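Local coordinates for malonyl acyl carrier protein transacylase (Streptococcus pneumoniae, PDB 3IM8), which probably catalyses transfer of the malonyl group from malonyl-CoA to the acyl carrier protein, releasing CoA, as part of fatty acid synthesis, at residues P27-T32 and Y73-E78; V131-T136 and K187-L192; Y159-Q164 and S279-K284. All blocks are in the same frame, centred on the assembly; numbering follows the deposited sequence.

Contact 1. Residues P27-T32 and Y73-E78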
ATOM      1  N   PRO A  27     -10.984  -8.473  21.902  1.00 24.89           N
ATOM      2  CA  PRO A  27      -9.685  -9.133  22.226  1.00 24.86           C
ATOM      3  C   PRO A  27      -8.834  -9.586  21.036  1.00 24.60           C
ATOM      4  O   PRO A  27      -7.603  -9.641  21.155  1.00 24.91           O
ATOM      5  CB  PRO A  27     -10.102 -10.384  23.021  1.00 25.11           C
ATOM      6  CG  PRO A  27     -11.425  -9.959  23.684  1.00 25.50           C
ATOM      7  CD  PRO A  27     -12.110  -9.109  22.592  1.00 25.49           C
ATOM      8  N   ILE A  28      -9.448  -9.972  19.915  1.00 25.04           N
ATOM      9  CA  ILE A  28      -8.644 -10.386  18.755  1.00 26.16           C
ATOM     10  C   ILE A  28      -7.777  -9.205  18.293  1.00 26.89           C
ATOM     11  O   ILE A  28      -6.642  -9.406  17.830  1.00 28.66           O
ATOM     12  CB  ILE A  28      -9.473 -11.003  17.569  1.00 26.11           C
ATOM     13  CG1 ILE A  28      -8.565 -11.619  16.498  1.00 27.15           C
ATOM     14  CG2 ILE A  28     -10.353  -9.951  16.918  1.00 26.15           C
ATOM     15  CD1 ILE A  28      -7.669 -12.766  16.963  1.00 30.71           C
ATOM     16  N   VAL A  29      -8.304  -7.983  18.451  1.00 27.08           N
ATOM     17  CA  VAL A  29      -7.562  -6.728  18.107  1.00 25.90           C
ATOM     18  C   VAL A  29      -6.410  -6.405  19.094  1.00 25.33           C
ATOM     19  O   VAL A  29      -5.250  -6.199  18.650  1.00 24.96           O
ATOM     20  CB  VAL A  29      -8.513  -5.517  17.687  1.00 25.36           C
ATOM     21  CG1 VAL A  29      -7.715  -4.216  17.393  1.00 21.97           C
ATOM     22  CG2 VAL A  29      -9.300  -5.902  16.428  1.00 24.59           C
ATOM     23  N   LYS A  30      -6.716  -6.427  20.398  1.00 23.90           N
ATOM     24  CA  LYS A  30      -5.727  -6.171  21.442  1.00 24.14           C
ATOM     25  C   LYS A  30      -4.595  -7.160  21.293  1.00 24.35           C
ATOM     26  O   LYS A  30      -3.442  -6.770  21.293  1.00 24.23           O
ATOM     27  CB  LYS A  30      -6.378  -6.199  22.873  1.00 24.70           C
ATOM     28  CG  LYS A  30      -5.430  -6.414  24.098  1.00 23.51           C
ATOM     29  CD  LYS A  30      -5.948  -5.755  25.379  1.00 24.73           C
ATOM     30  CE  LYS A  30      -4.964  -6.050  26.582  1.00 27.76           C
ATOM     31  NZ  LYS A  30      -3.610  -5.481  26.472  1.00 22.98           N
ATOM     32  N   GLU A  31      -4.919  -8.446  21.182  1.00 25.51           N
ATOM     33  CA  GLU A  31      -3.920  -9.474  20.967  1.00 25.45           C
ATOM     34  C   GLU A  31      -3.058  -9.152  19.759  1.00 24.68           C
ATOM     35  O   GLU A  31      -1.852  -9.177  19.861  1.00 24.82           O
ATOM     36  CB  GLU A  31      -4.575 -10.862  20.770  1.00 26.82           C
ATOM     37  CG  GLU A  31      -3.591 -11.984  20.318  1.00 29.94           C
ATOM     38  CD  GLU A  31      -2.734 -12.609  21.471  1.00 32.52           C
ATOM     39  OE1 GLU A  31      -1.861 -13.426  21.152  1.00 30.14           O
ATOM     40  OE2 GLU A  31      -2.937 -12.288  22.675  1.00 36.02           O
ATOM     41  N   THR A  32      -3.659  -8.839  18.602  1.00 23.92           N
ATOM     42  CA  THR A  32      -2.845  -8.538  17.405  1.00 21.49           C
ATOM     43  C   THR A  32      -1.841  -7.358  17.631  1.00 21.86           C
ATOM     44  O   THR A  32      -0.653  -7.440  17.268  1.00 21.67           O
ATOM     45  CB  THR A  32      -3.766  -8.328  16.118  1.00 21.85           C
ATOM     46  OG1 THR A  32      -4.525  -9.525  15.903  1.00 23.33           O
ATOM     47  CG2 THR A  32      -2.953  -8.008  14.820  1.00 18.73           C
ATOM     48  N   TYR A  73      -8.577  -6.874   9.677  1.00 21.17           N
ATOM     49  CA  TYR A  73      -8.905  -8.069   8.865  1.00 22.14           C
ATOM     50  C   TYR A  73      -9.279  -9.231   9.765  1.00 22.81           C
ATOM     51  O   TYR A  73     -10.307  -9.874   9.521  1.00 22.79           O
ATOM     52  CB  TYR A  73      -7.730  -8.430   7.950  1.00 22.59           C
ATOM     53  CG  TYR A  73      -7.527  -9.900   7.686  1.00 25.07           C
ATOM     54  CD1 TYR A  73      -8.275 -10.565   6.740  1.00 28.71           C
ATOM     55  CD2 TYR A  73      -6.527 -10.612   8.363  1.00 28.29           C
ATOM     56  CE1 TYR A  73      -8.071 -11.947   6.517  1.00 31.99           C
ATOM     57  CE2 TYR A  73      -6.306 -11.938   8.152  1.00 30.65           C
ATOM     58  CZ  TYR A  73      -7.068 -12.611   7.234  1.00 34.21           C
ATOM     59  OH  TYR A  73      -6.804 -13.973   7.032  1.00 39.54           O
ATOM     60  N   ARG A  74      -8.491  -9.458  10.832  1.00 23.00           N
ATOM     61  CA  ARG A  74      -8.776 -10.516  11.788  1.00 22.78           C
ATOM     62  C   ARG A  74     -10.124 -10.322  12.486  1.00 23.50           C
ATOM     63  O   ARG A  74     -10.855 -11.296  12.720  1.00 22.02           O
ATOM     64  CB  ARG A  74      -7.646 -10.697  12.816  1.00 22.93           C
ATOM     65  CG  ARG A  74      -6.445 -11.407  12.291  1.00 22.00           C
ATOM     66  CD  ARG A  74      -5.299 -11.346  13.289  1.00 19.24           C
ATOM     67  NE  ARG A  74      -4.130 -12.118  12.871  1.00 18.97           N
ATOM     68  CZ  ARG A  74      -3.093 -12.357  13.666  1.00 20.11           C
ATOM     69  NH1 ARG A  74      -3.104 -11.882  14.911  1.00 18.60           N
ATOM     70  NH2 ARG A  74      -2.070 -13.107  13.232  1.00 20.79           N
ATOM     71  N   LEU A  75     -10.477  -9.070  12.777  1.00 24.45           N
ATOM     72  CA  LEU A  75     -11.809  -8.768  13.302  1.00 24.71           C
ATOM     73  C   LEU A  75     -12.916  -9.158  12.306  1.00 25.51           C
ATOM     74  O   LEU A  75     -13.882  -9.852  12.696  1.00 25.23           O
ATOM     75  CB  LEU A  75     -11.925  -7.299  13.751  1.00 24.77           C
ATOM     76  CG  LEU A  75     -13.291  -6.774  14.246  1.00 24.40           C
ATOM     77  CD1 LEU A  75     -13.933  -7.640  15.332  1.00 23.47           C
ATOM     78  CD2 LEU A  75     -13.194  -5.336  14.721  1.00 23.10           C
ATOM     79  N   LEU A  76     -12.778  -8.709  11.051  1.00 25.56           N
ATOM     80  CA  LEU A  76     -13.689  -9.080   9.987  1.00 26.87           C
ATOM     81  C   LEU A  76     -13.841 -10.624   9.923  1.00 27.43           C
ATOM     82  O   LEU A  76     -14.976 -11.121   9.816  1.00 27.72           O
ATOM     83  CB  LEU A  76     -13.255  -8.480   8.624  1.00 26.95           C
ATOM     84  CG  LEU A  76     -13.413  -6.957   8.430  1.00 28.87           C
ATOM     85  CD1 LEU A  76     -13.471  -6.610   7.006  1.00 29.40           C
ATOM     86  CD2 LEU A  76     -14.709  -6.471   9.087  1.00 30.77           C
ATOM     87  N   GLN A  77     -12.732 -11.364  10.057  1.00 27.35           N
ATOM     88  CA  GLN A  77     -12.770 -12.830  10.094  1.00 28.66           C
ATOM     89  C   GLN A  77     -13.662 -13.395  11.206  1.00 28.92           C
ATOM     90  O   GLN A  77     -14.467 -14.302  10.959  1.00 29.48           O
ATOM     91  CB  GLN A  77     -11.374 -13.443  10.204  1.00 29.58           C
ATOM     92  CG  GLN A  77     -10.555 -13.391   8.927  1.00 30.54           C
ATOM     93  CD  GLN A  77      -9.312 -14.209   9.037  1.00 32.47           C
ATOM     94  OE1 GLN A  77      -8.443 -13.969   9.902  1.00 33.17           O
ATOM     95  NE2 GLN A  77      -9.178 -15.164   8.138  1.00 32.99           N
ATOM     96  N   GLU A  78     -13.537 -12.843  12.410  1.00 28.91           N
ATOM     97  CA  GLU A  78     -14.403 -13.158  13.548  1.00 29.16           C
ATOM     98  C   GLU A  78     -15.886 -12.849  13.318  1.00 29.32           C
ATOM     99  O   GLU A  78     -16.720 -13.554  13.844  1.00 30.28           O
ATOM    100  CB  GLU A  78     -13.928 -12.388  14.793  1.00 29.08           C
ATOM    101  CG  GLU A  78     -14.890 -12.442  16.032  1.00 30.43           C
ATOM    102  CD  GLU A  78     -14.376 -11.634  17.235  1.00 31.27           C
ATOM    103  OE1 GLU A  78     -15.151 -10.792  17.723  1.00 32.22           O
ATOM    104  OE2 GLU A  78     -13.208 -11.842  17.693  1.00 32.38           O
TER
HETATM  105  O   HOH W   1     -12.072 -10.576  19.633  1.00 31.80           O

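Contact 2. Residues V131-T136 and K187-L192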
ATOM      1  N   VAL A 131       4.241  14.016  -8.584  1.00 21.74           N
ATOM      2  CA  VAL A 131       3.180  14.832  -9.069  1.00 22.05           C
ATOM      3  C   VAL A 131       2.094  13.885  -9.431  1.00 22.87           C
ATOM      4  O   VAL A 131       2.380  12.889 -10.042  1.00 24.20           O
ATOM      5  CB  VAL A 131       3.608  15.688 -10.305  1.00 21.80           C
ATOM      6  CG1 VAL A 131       2.394  16.409 -10.857  1.00 22.21           C
ATOM      7  CG2 VAL A 131       4.632  16.735  -9.882  1.00 20.87           C
ATOM      8  N   ALA A 132       0.859  14.149  -9.015  1.00 23.92           N
ATOM      9  CA  ALA A 132      -0.284  13.407  -9.542  1.00 24.16           C
ATOM     10  C   ALA A 132      -0.727  14.048 -10.853  1.00 24.99           C
ATOM     11  O   ALA A 132      -1.073  15.225 -10.902  1.00 24.01           O
ATOM     12  CB  ALA A 132      -1.447  13.396  -8.549  1.00 24.69           C
ATOM     13  N   VAL A 133      -0.708  13.241 -11.910  1.00 25.95           N
ATOM     14  CA  VAL A 133      -1.161  13.660 -13.230  1.00 26.34           C
ATOM     15  C   VAL A 133      -2.578  13.153 -13.473  1.00 28.78           C
ATOM     16  O   VAL A 133      -2.794  11.969 -13.733  1.00 29.43           O
ATOM     17  CB  VAL A 133      -0.236  13.132 -14.340  1.00 26.08           C
ATOM     18  CG1 VAL A 133      -0.703  13.628 -15.699  1.00 24.00           C
ATOM     19  CG2 VAL A 133       1.202  13.552 -14.076  1.00 24.31           C
ATOM     20  N   LEU A 134      -3.538  14.064 -13.379  1.00 31.71           N
ATOM     21  CA  LEU A 134      -4.951  13.738 -13.502  1.00 34.86           C
ATOM     22  C   LEU A 134      -5.455  13.874 -14.934  1.00 36.80           C
ATOM     23  O   LEU A 134      -5.029  14.756 -15.681  1.00 36.97           O
ATOM     24  CB  LEU A 134      -5.785  14.621 -12.569  1.00 20.00           C
ATOM     25  CG  LEU A 134      -5.804  14.218 -11.093  1.00 20.00           C
ATOM     26  CD1 LEU A 134      -4.421  13.776 -10.638  1.00 20.00           C
ATOM     27  CD2 LEU A 134      -6.318  15.361 -10.231  1.00 20.00           C
ATOM     28  N   ASN A 135      -6.344  12.975 -15.334  1.00 38.77           N
ATOM     29  CA  ASN A 135      -6.972  13.035 -16.655  1.00 41.40           C
ATOM     30  C   ASN A 135      -6.052  13.282 -17.862  1.00 40.68           C
ATOM     31  O   ASN A 135      -6.292  14.195 -18.650  1.00 40.64           O
ATOM     32  CB  ASN A 135      -8.103  14.067 -16.653  1.00 42.64           C
ATOM     33  CG  ASN A 135      -9.192  13.737 -15.651  1.00 47.48           C
ATOM     34  OD1 ASN A 135      -9.499  14.535 -14.766  1.00 51.65           O
ATOM     35  ND2 ASN A 135      -9.781  12.554 -15.785  1.00 50.42           N
ATOM     36  N   THR A 136      -5.080  12.389 -18.053  1.00 39.86           N
ATOM     37  CA  THR A 136      -4.279  12.329 -19.279  1.00 38.83           C
ATOM     38  C   THR A 136      -3.984  10.865 -19.634  1.00 38.45           C
ATOM     39  O   THR A 136      -3.780  10.046 -18.737  1.00 39.67           O
ATOM     40  CB  THR A 136      -2.952  13.093 -19.128  1.00 38.20           C
ATOM     41  OG1 THR A 136      -1.871  12.161 -19.001  1.00 39.67           O
ATOM     42  CG2 THR A 136      -2.990  13.989 -17.899  1.00 35.39           C
ATOM     43  N   LYS A 187      -3.897  19.244 -17.903  1.00 38.00           N
ATOM     44  CA  LYS A 187      -4.607  20.396 -17.301  1.00 38.10           C
ATOM     45  C   LYS A 187      -4.386  20.440 -15.773  1.00 36.31           C
ATOM     46  O   LYS A 187      -4.369  21.517 -15.136  1.00 34.98           O
ATOM     47  CB  LYS A 187      -6.132  20.244 -17.595  1.00 38.86           C
ATOM     48  CG  LYS A 187      -6.911  21.506 -18.042  1.00 41.71           C
ATOM     49  CD  LYS A 187      -6.662  21.858 -19.481  1.00 44.95           C
ATOM     50  CE  LYS A 187      -7.263  23.209 -19.780  1.00 47.09           C
ATOM     51  NZ  LYS A 187      -8.691  23.064 -20.169  1.00 49.80           N
ATOM     52  N   ARG A 188      -4.249  19.244 -15.215  1.00 34.04           N
ATOM     53  CA  ARG A 188      -4.294  19.061 -13.784  1.00 33.23           C
ATOM     54  C   ARG A 188      -3.122  18.199 -13.307  1.00 31.72           C
ATOM     55  O   ARG A 188      -3.123  16.980 -13.479  1.00 30.11           O
ATOM     56  CB  ARG A 188      -5.637  18.448 -13.382  1.00 33.32           C
ATOM     57  CG  ARG A 188      -6.843  19.356 -13.625  1.00 34.41           C
ATOM     58  CD  ARG A 188      -7.945  18.959 -12.665  1.00 35.66           C
ATOM     59  NE  ARG A 188      -8.824  17.929 -13.206  1.00 35.18           N
ATOM     60  CZ  ARG A 188      -9.658  17.152 -12.508  1.00 34.48           C
ATOM     61  NH1 ARG A 188      -9.728  17.197 -11.179  1.00 28.60           N
ATOM     62  NH2 ARG A 188     -10.404  16.271 -13.171  1.00 35.64           N
ATOM     63  N   LEU A 189      -2.144  18.876 -12.708  1.00 30.36           N
ATOM     64  CA  LEU A 189      -0.909  18.299 -12.227  1.00 28.91           C
ATOM     65  C   LEU A 189      -0.799  18.727 -10.777  1.00 29.44           C
ATOM     66  O   LEU A 189      -0.677  19.934 -10.473  1.00 29.94           O
ATOM     67  CB  LEU A 189       0.271  18.858 -13.042  1.00 27.93           C
ATOM     68  CG  LEU A 189      -0.016  18.722 -14.546  1.00 27.08           C
ATOM     69  CD1 LEU A 189       0.856  19.613 -15.385  1.00 25.89           C
ATOM     70  CD2 LEU A 189       0.205  17.310 -14.949  1.00 26.36           C
ATOM     71  N   ILE A 190      -0.882  17.775  -9.861  1.00 28.22           N
ATOM     72  CA  ILE A 190      -0.881  18.148  -8.455  1.00 28.28           C
ATOM     73  C   ILE A 190       0.395  17.723  -7.757  1.00 28.29           C
ATOM     74  O   ILE A 190       0.564  16.530  -7.515  1.00 28.34           O
ATOM     75  CB  ILE A 190      -2.070  17.525  -7.713  1.00 29.05           C
ATOM     76  CG1 ILE A 190      -3.372  17.750  -8.515  1.00 30.74           C
ATOM     77  CG2 ILE A 190      -2.082  18.052  -6.204  1.00 28.94           C
ATOM     78  CD1 ILE A 190      -4.640  17.010  -7.927  1.00 33.32           C
ATOM     79  N   PRO A 191       1.302  18.681  -7.435  1.00 28.98           N
ATOM     80  CA  PRO A 191       2.444  18.297  -6.595  1.00 29.65           C
ATOM     81  C   PRO A 191       2.015  17.672  -5.260  1.00 30.34           C
ATOM     82  O   PRO A 191       1.029  18.092  -4.659  1.00 29.97           O
ATOM     83  CB  PRO A 191       3.186  19.619  -6.359  1.00 29.83           C
ATOM     84  CG  PRO A 191       2.837  20.479  -7.548  1.00 29.57           C
ATOM     85  CD  PRO A 191       1.358  20.114  -7.789  1.00 29.40           C
ATOM     86  N   LEU A 192       2.759  16.667  -4.808  1.00 31.10           N
ATOM     87  CA  LEU A 192       2.448  15.955  -3.581  1.00 31.35           C
ATOM     88  C   LEU A 192       3.608  16.022  -2.568  1.00 31.93           C
ATOM     89  O   LEU A 192       4.765  15.860  -2.962  1.00 32.04           O
ATOM     90  CB  LEU A 192       2.121  14.490  -3.908  1.00 31.57           C
ATOM     91  CG  LEU A 192       1.091  14.104  -4.963  1.00 32.57           C
ATOM     92  CD1 LEU A 192       0.958  12.588  -4.965  1.00 33.34           C
ATOM     93  CD2 LEU A 192      -0.271  14.750  -4.753  1.00 32.65           C
TER

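Contact 3. Residues Y159-Q164 and S279-K284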
ATOM      1  N   TYR A 159       0.125   3.772 -10.561  1.00 21.53           N
ATOM      2  CA  TYR A 159      -1.019   3.717 -11.491  1.00 21.97           C
ATOM      3  C   TYR A 159      -2.292   3.480 -10.670  1.00 22.54           C
ATOM      4  O   TYR A 159      -2.703   2.343 -10.469  1.00 22.75           O
ATOM      5  CB  TYR A 159      -0.868   2.601 -12.536  1.00 21.69           C
ATOM      6  CG  TYR A 159       0.294   2.821 -13.514  1.00 23.73           C
ATOM      7  CD1 TYR A 159       1.603   2.416 -13.190  1.00 23.29           C
ATOM      8  CD2 TYR A 159       0.087   3.412 -14.752  1.00 24.18           C
ATOM      9  CE1 TYR A 159       2.670   2.606 -14.071  1.00 22.62           C
ATOM     10  CE2 TYR A 159       1.178   3.597 -15.663  1.00 24.39           C
ATOM     11  CZ  TYR A 159       2.458   3.190 -15.292  1.00 23.05           C
ATOM     12  OH  TYR A 159       3.519   3.336 -16.129  1.00 23.05           O
ATOM     13  N   ASN A 160      -2.916   4.563 -10.213  1.00 22.80           N
ATOM     14  CA  ASN A 160      -4.114   4.468  -9.343  1.00 23.67           C
ATOM     15  C   ASN A 160      -5.434   4.195 -10.084  1.00 23.66           C
ATOM     16  O   ASN A 160      -6.148   3.233  -9.756  1.00 25.34           O
ATOM     17  CB  ASN A 160      -4.236   5.687  -8.386  1.00 22.55           C
ATOM     18  CG  ASN A 160      -2.976   5.931  -7.549  1.00 23.32           C
ATOM     19  OD1 ASN A 160      -2.252   5.002  -7.178  1.00 24.89           O
ATOM     20  ND2 ASN A 160      -2.741   7.200  -7.202  1.00 22.27           N
ATOM     21  N   THR A 161      -5.769   5.063 -11.034  1.00 24.44           N
ATOM     22  CA  THR A 161      -6.911   4.902 -11.948  1.00 26.54           C
ATOM     23  C   THR A 161      -6.452   5.235 -13.388  1.00 27.18           C
ATOM     24  O   THR A 161      -5.349   5.779 -13.558  1.00 26.32           O
ATOM     25  CB  THR A 161      -8.106   5.807 -11.546  1.00 27.00           C
ATOM     26  OG1 THR A 161      -7.841   7.155 -11.944  1.00 28.96           O
ATOM     27  CG2 THR A 161      -8.341   5.769  -9.981  1.00 26.96           C
ATOM     28  N   PRO A 162      -7.265   4.884 -14.426  1.00 28.10           N
ATOM     29  CA  PRO A 162      -6.870   5.298 -15.784  1.00 28.21           C
ATOM     30  C   PRO A 162      -6.727   6.833 -15.919  1.00 29.44           C
ATOM     31  O   PRO A 162      -6.036   7.329 -16.839  1.00 28.78           O
ATOM     32  CB  PRO A 162      -8.006   4.766 -16.668  1.00 28.25           C
ATOM     33  CG  PRO A 162      -8.564   3.549 -15.904  1.00 27.84           C
ATOM     34  CD  PRO A 162      -8.470   4.008 -14.436  1.00 27.83           C
ATOM     35  N   ALA A 163      -7.314   7.581 -14.981  1.00 29.94           N
ATOM     36  CA  ALA A 163      -7.208   9.067 -14.999  1.00 29.90           C
ATOM     37  C   ALA A 163      -6.469   9.664 -13.772  1.00 29.53           C
ATOM     38  O   ALA A 163      -6.701  10.794 -13.366  1.00 30.03           O
ATOM     39  CB  ALA A 163      -8.582   9.696 -15.213  1.00 29.97           C
ATOM     40  N   GLN A 164      -5.605   8.858 -13.169  1.00 28.83           N
ATOM     41  CA  GLN A 164      -4.894   9.280 -11.970  1.00 27.94           C
ATOM     42  C   GLN A 164      -3.585   8.523 -11.838  1.00 26.61           C
ATOM     43  O   GLN A 164      -3.549   7.411 -11.312  1.00 26.42           O
ATOM     44  CB  GLN A 164      -5.758   9.058 -10.727  1.00 28.36           C
ATOM     45  CG  GLN A 164      -5.659  10.170  -9.695  1.00 31.91           C
ATOM     46  CD  GLN A 164      -4.599   9.897  -8.645  1.00 35.66           C
ATOM     47  OE1 GLN A 164      -3.410   9.817  -8.954  1.00 41.78           O
ATOM     48  NE2 GLN A 164      -5.027   9.753  -7.397  1.00 34.92           N
ATOM     49  N   SER A 279     -10.770   2.590  -1.737  1.00 23.49           N
ATOM     50  CA  SER A 279     -12.190   2.777  -2.102  1.00 25.58           C
ATOM     51  C   SER A 279     -12.419   3.920  -3.086  1.00 25.15           C
ATOM     52  O   SER A 279     -13.098   3.730  -4.076  1.00 26.06           O
ATOM     53  CB  SER A 279     -13.066   3.000  -0.866  1.00 24.94           C
ATOM     54  OG  SER A 279     -12.899   1.927   0.026  1.00 26.13           O
ATOM     55  N   GLY A 280     -11.857   5.097  -2.810  1.00 26.23           N
ATOM     56  CA  GLY A 280     -11.854   6.219  -3.776  1.00 26.31           C
ATOM     57  C   GLY A 280     -11.372   5.875  -5.196  1.00 26.40           C
ATOM     58  O   GLY A 280     -11.947   6.348  -6.165  1.00 27.57           O
ATOM     59  N   PHE A 281     -10.297   5.084  -5.301  1.00 26.33           N
ATOM     60  CA  PHE A 281      -9.753   4.568  -6.557  1.00 25.95           C
ATOM     61  C   PHE A 281     -10.720   3.584  -7.235  1.00 26.05           C
ATOM     62  O   PHE A 281     -11.003   3.731  -8.396  1.00 25.22           O
ATOM     63  CB  PHE A 281      -8.388   3.856  -6.348  1.00 26.07           C
ATOM     64  CG  PHE A 281      -7.249   4.750  -5.832  1.00 25.96           C
ATOM     65  CD1 PHE A 281      -6.161   4.177  -5.217  1.00 25.59           C
ATOM     66  CD2 PHE A 281      -7.252   6.131  -5.998  1.00 27.31           C
ATOM     67  CE1 PHE A 281      -5.109   4.941  -4.755  1.00 25.19           C
ATOM     68  CE2 PHE A 281      -6.169   6.905  -5.563  1.00 27.82           C
ATOM     69  CZ  PHE A 281      -5.119   6.299  -4.914  1.00 25.88           C
ATOM     70  N   VAL A 282     -11.219   2.578  -6.520  1.00 27.41           N
ATOM     71  CA  VAL A 282     -12.125   1.551  -7.139  1.00 28.45           C
ATOM     72  C   VAL A 282     -13.499   2.147  -7.626  1.00 30.36           C
ATOM     73  O   VAL A 282     -14.164   1.592  -8.537  1.00 30.95           O
ATOM     74  CB  VAL A 282     -12.338   0.349  -6.143  1.00 28.10           C
ATOM     75  CG1 VAL A 282     -13.432  -0.623  -6.650  1.00 27.98           C
ATOM     76  CG2 VAL A 282     -10.965  -0.399  -5.854  1.00 26.76           C
ATOM     77  N   LYS A 283     -13.924   3.240  -6.999  1.00 30.97           N
ATOM     78  CA  LYS A 283     -15.147   3.948  -7.361  1.00 33.27           C
ATOM     79  C   LYS A 283     -14.969   4.620  -8.731  1.00 33.05           C
ATOM     80  O   LYS A 283     -15.909   4.718  -9.495  1.00 32.82           O
ATOM     81  CB  LYS A 283     -15.421   5.046  -6.340  1.00 34.50           C
ATOM     82  CG  LYS A 283     -16.810   5.109  -5.747  1.00 39.42           C
ATOM     83  CD  LYS A 283     -17.768   5.965  -6.565  1.00 46.61           C
ATOM     84  CE  LYS A 283     -19.097   6.156  -5.821  1.00 50.36           C
ATOM     85  NZ  LYS A 283     -20.203   6.267  -6.793  1.00 52.52           N
ATOM     86  N   LYS A 284     -13.764   5.112  -9.012  1.00 32.80           N
ATOM     87  CA  LYS A 284     -13.455   5.663 -10.306  1.00 32.91           C
ATOM     88  C   LYS A 284     -13.259   4.528 -11.327  1.00 32.65           C
ATOM     89  O   LYS A 284     -13.810   4.581 -12.416  1.00 32.29           O
ATOM     90  CB  LYS A 284     -12.230   6.589 -10.247  1.00 33.95           C
ATOM     91  CG  LYS A 284     -12.165   7.543  -9.048  1.00 36.89           C
ATOM     92  CD  LYS A 284     -12.591   8.965  -9.377  1.00 41.74           C
ATOM     93  CE  LYS A 284     -12.319   9.912  -8.220  1.00 43.97           C
ATOM     94  NZ  LYS A 284     -12.355  11.333  -8.700  1.00 46.00           N
TER

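Contact 1. Residues P27-T32 and Y73-E78
Ile28 and Arg74 bury the most surface where the start of helix 27-40 packs against the end of helix 58-78. The two form an antiparallel helix pair: the short axes approach to 9.2 Å and run at 152° to each other. Ile28 suits the seam because its two branches can serve different neighbours. CG1 meets CB of Arg74 at 3.9 Å, the two side chains crossing at about a right angle. CG2 is turned instead to the backbone of Leu75 and to the carboxylate of Glu78, coming within 3.5 Å of Glu78 OE2.

Arg74 combines an apolar root with a polar tip. Its chain is extended from CG to NE, which carries the guanidinium past Ile28 to Thr32, one helical turn further on. There NH1 donates to Thr32 OG1 over 2.9 Å, in a somewhat bent bond with the oxygen at the edge of the guanidinium, tilted 20° out of its plane. With OG1 beside its own backbone N (chi1 -59°), Thr32 can also donate to Ile28 O, at 2.9 Å from OG1. This second bond fixes the rotation of the hydroxyl and offers its oxygen to the arginine. Phe105, from helix 105-122, touches both Thr32 and Arg74.

On the buried flank the chemistry turns apolar, as Val29 CG2 rests 4.0 Å from Leu75 CB, with Phe22 of helix 20-25 touching both side chains. Around the backbone N of Ile28 the seam is wetter. Here Glu78, extended beyond CG, reaches the first turn of the neighbouring helix, where a carboxylate would probably be favoured by the helix dipole. A single water joins them, accepting from Ile28 N at 2.7 Å and donating to Glu78 OE2 at 2.6 Å.

Contact 2. Residues V131-T136 and K187-L192
Val133 and Leu189 face each other as a non-hydrogen-bonded pair in an antiparallel strand ladder, in which strand 188-191 forms one edge of the sheet and strand 129-134 its inner neighbour. The order of the four antiparallel strands, with 188-191 beside 129-134 and then 164-169 and 154-161, is that of the ferredoxin-like subdomain of malonyl transacylases. The ladder is firmest in its middle, where Ala132 and Ile190 exchange two backbone bonds. Ala132 N reaches Ile190 O at 2.8 Å, and Ile190 N returns to Ala132 O, also at 2.8 Å. Leu134 N donates to Arg188 O at 2.9 Å.

The buried Val131 and Val133, with Leu189 against them, make a tightly packed layer that opens toward solvent at Pro191. Leu189 and Val133 lie side by side pointing the same way, with Leu189 CD2 at 3.9 Å from Val133 CG1 and nearly as close to CG2, so the leucine tip spans both valine methyls. A chi1 of 174° swings Val131 CG1 across to Leu189 CB, 3.9 Å away. Branched aliphatic residues suit this layer because helices 138-148 and 171-184 cover it: Ile141 and Leu181 touch Val133, while Val174 and Val178 touch Val131.

Ala132, Leu134, Arg188 and Ile190 occupy the other face, which is more exposed toward the edge strand. Ala132 is small enough to sit buried beneath Leu192, its CB 4.2 Å from Leu192 CD2. Leu134 CD2 and Ile190 CD1 are pressed together, though the exact closeness modelled is doubtful. Bent at chi3, the exposed Arg188 swings toward the partner strand and runs alongside Asn135, pointing the same way, where its charge can stay in water. Leu134 CD2 lies over one face of its guanidinium, 4.0 Å from Arg188 NH1.

Contact 3. Residues Y159-Q164 and S279-K284
Gln164 O is gripped by two backbone amides, Thr161 N at 3.2 Å and, more weakly, Asn160 N at 3.1 Å, while the Gln164 side chain bends at chi2 (-93°) to bring its amide to the Phe281 ring. Two residues thus face one: a classic beta bulge beside a type I turn, Thr161 to Gln164. Thr161 suits the turn because its OG1 accepts from Ala163 N, closing an ST turn.

From the helix, Phe281 supplies the flat surface. Asn160 CB stands 3.6 Å from the ring centroid in a CH-pi contact, and the amide lies within 14° of parallel to the ring, Asn160 CG 3.4 Å from Phe281 CZ.

The strand hairpin belongs to the ferredoxin-like subdomain, whereas helix 277-285 links strands 268-272 and 290-294 of the larger parallel-sheet core, so the stack bridges the two lobes. Asn160 lies about 9 Å, side chain to side chain, from both predicted active-site residues, Ser90 and His199.

Gln164 NE2 approaches Phe281 CE2 at 3.6 Å, its amide steep to the ring, and Gln164 OE1 accepts a bent bond from Asn160 ND2. Thr161 CG2 lies 3.7 Å from Phe281 O and 4.0 Å from Lys284 CB.

How the contacts relate
Contacts 2 and 3 both reach one sheet and touch each other: Asn135 N probably donates to Ala163 O at 3.0 Å, and Leu134 packs on Gln164. Contact 2 ties an edge strand into the small subdomain through backbone bonds, with one face mostly under helices and the other more open toward the edge strand. Contact 3, deeper in the fold, fastens that same sheet to a helix of the large core, mainly by a side-chain amide and its CB stacked on an aromatic ring. Contact 1 lies on the opposite side of the chain's centre from contact 2, their centres about 38 Å apart. It joins two helices through side chains and one water, mixing a buried apolar flank with charged groups at the surface.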